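Local coordinates for catechol 1,2-dioxygenase (PDB 2AZQ), which probably catalyses the iron(III)-dependent intradiol cleavage of catechol by dioxygen to cis,cis-muconate, the first step of the catechol branch of the beta-ketoadipate pathway, at residues Glu81-Leu84 against Asp85-Asp89. Residues are numbered along the deposited sequence; the frame is centred on the assembly and turned at random.
Sequences EHFL and DLLQD
His82 and Leu86, one helical turn apart, are a compact example of how side chains spaced i, i+4 pack along a helix. Leu86 can be followed outward from its backbone. Its CB lies 3.4 Å from Phe83 O, against the carbonyls of the preceding turn. Its CG, set beside the backbone N and anti to the carbonyl carbon (chi1 -72°), is carried back over one face of the His82 imidazole, 4.0 Å from the ring centroid and displaced toward the rim, which makes a CH-pi contact. There the chain forks: CD1 reaches His82 NE2 at 3.7 Å, whereas CD2 sits 3.8 Å from His82 CE1, so NE2 has a methyl to each side. His82 CG, anti to the backbone N (chi1 176°), sits beside the carbonyl carbon, which turns the imidazole along the helix toward Leu86. With an alanine here, the Leu86 fork would probably lose the flat surface it rests on, and Phe14 of the second subunit its edge-to-face ring partner. The backbone ties the same two residues together: Leu86 N donates to His82 O at 3.0 Å. The same i, i+4 ladder continues with Leu87 N to Phe83 O and Gln88 N to Leu84 O (2.8 Å), while the rung from Asp85 N to Glu81 O is weak. On the next position round, Leu87 CD2 approaches Phe83 CE2 obliquely at 4.3 Å, a looser apolar contact. Glu81 OE1 accepts a hydrogen bond from Gly107 N and forms a salt bridge with Arg304, and the second subunit packs on Phe83, Leu84 and Leu87 through Ile5, Phe55 and Glu46. Such i, i+4 pairing is typical of an alpha-helix, here helix 80-94, packed between its own subunit and the second one in this intradiol dioxygenase.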
loop_
_atom_site.group_PDB
_atom_site.type_symbol
_atom_site.label_atom_id
_atom_site.label_comp_id
_atom_site.label_asym_id
_atom_site.label_seq_id
_atom_site.Cartn_x
_atom_site.Cartn_y
_atom_site.Cartn_z
ATOM N N GLU A 81 -12.256 8.885 -3.139
ATOM C CA GLU A 81 -12.101 10.319 -2.977
ATOM C C GLU A 81 -13.460 11.022 -3.157
ATOM O O GLU A 81 -13.823 11.918 -2.369
ATOM C CB GLU A 81 -11.058 10.862 -3.959
ATOM C CG GLU A 81 -10.476 12.150 -3.492
ATOM C CD GLU A 81 -9.275 12.575 -4.287
ATOM O OE1 GLU A 81 -8.805 13.719 -4.090
ATOM O OE2 GLU A 81 -8.787 11.765 -5.104
ATOM N N HIS A 82 -14.220 10.629 -4.180
ATOM C CA HIS A 82 -15.535 11.255 -4.363
ATOM C C HIS A 82 -16.390 11.037 -3.103
ATOM O O HIS A 82 -17.046 11.988 -2.603
ATOM C CB HIS A 82 -16.260 10.685 -5.587
ATOM C CG HIS A 82 -17.654 11.212 -5.770
ATOM N ND1 HIS A 82 -17.944 12.554 -5.836
ATOM C CD2 HIS A 82 -18.833 10.573 -5.947
ATOM C CE1 HIS A 82 -19.235 12.723 -6.046
ATOM N NE2 HIS A 82 -19.797 11.535 -6.120
ATOM N N PHE A 83 -16.369 9.794 -2.599
ATOM C CA PHE A 83 -17.127 9.434 -1.411
ATOM C C PHE A 83 -16.840 10.367 -0.228
ATOM O O PHE A 83 -17.748 10.696 0.552
ATOM C CB PHE A 83 -16.827 7.998 -0.987
ATOM C CG PHE A 83 -17.424 7.643 0.347
ATOM C CD1 PHE A 83 -18.800 7.472 0.490
ATOM C CD2 PHE A 83 -16.620 7.596 1.491
ATOM C CE1 PHE A 83 -19.371 7.266 1.744
ATOM C CE2 PHE A 83 -17.189 7.386 2.757
ATOM C CZ PHE A 83 -18.569 7.222 2.878
ATOM N N LEU A 84 -15.584 10.775 -0.067
ATOM C CA LEU A 84 -15.285 11.677 1.029
ATOM C C LEU A 84 -15.994 13.012 0.836
ATOM O O LEU A 84 -16.540 13.550 1.798
ATOM C CB LEU A 84 -13.777 11.905 1.188
ATOM C CG LEU A 84 -12.962 10.724 1.686
ATOM C CD1 LEU A 84 -11.480 11.026 1.547
ATOM C CD2 LEU A 84 -13.363 10.410 3.152
ATOM N N ASP A 85 -16.008 13.551 -0.384
ATOM C CA ASP A 85 -16.689 14.831 -0.579
ATOM C C ASP A 85 -18.190 14.663 -0.305
ATOM O O ASP A 85 -18.852 15.601 0.165
ATOM C CB ASP A 85 -16.523 15.396 -2.002
ATOM C CG ASP A 85 -15.081 15.693 -2.381
ATOM O OD1 ASP A 85 -14.290 16.176 -1.555
ATOM O OD2 ASP A 85 -14.751 15.474 -3.552
ATOM N N LEU A 86 -18.729 13.479 -0.597
ATOM C CA LEU A 86 -20.147 13.261 -0.366
ATOM C C LEU A 86 -20.460 13.340 1.101
ATOM O O LEU A 86 -21.462 13.938 1.508
ATOM C CB LEU A 86 -20.608 11.903 -0.908
ATOM C CG LEU A 86 -20.670 11.839 -2.442
ATOM C CD1 LEU A 86 -21.288 10.537 -2.900
ATOM C CD2 LEU A 86 -21.477 13.028 -2.959
ATOM N N LEU A 87 -19.578 12.736 1.885
ATOM C CA LEU A 87 -19.720 12.681 3.327
ATOM C C LEU A 87 -19.439 14.060 3.902
ATOM O O LEU A 87 -20.008 14.438 4.921
ATOM C CB LEU A 87 -18.740 11.643 3.908
ATOM C CG LEU A 87 -18.870 11.237 5.380
ATOM C CD1 LEU A 87 -20.161 10.466 5.579
ATOM C CD2 LEU A 87 -17.698 10.353 5.779
ATOM N N GLN A 88 -18.563 14.816 3.248
ATOM C CA GLN A 88 -18.247 16.148 3.737
ATOM C C GLN A 88 -19.468 17.003 3.469
ATOM O O GLN A 88 -19.801 17.877 4.264
ATOM C CB GLN A 88 -17.029 16.712 3.031
ATOM C CG GLN A 88 -16.455 17.884 3.748
ATOM C CD GLN A 88 -16.342 17.594 5.240
ATOM O OE1 GLN A 88 -15.639 16.659 5.663
ATOM N NE2 GLN A 88 -17.059 18.386 6.049
ATOM N N ASP A 89 -20.141 16.718 2.353
ATOM C CA ASP A 89 -21.360 17.421 1.979
ATOM C C ASP A 89 -22.496 17.111 2.948
ATOM O O ASP A 89 -23.175 18.030 3.437
ATOM C CB ASP A 89 -21.803 17.046 0.556
ATOM C CG ASP A 89 -21.136 17.896 -0.517
ATOM O OD1 ASP A 89 -21.394 17.637 -1.703
ATOM O OD2 ASP A 89 -20.362 18.823 -0.177
#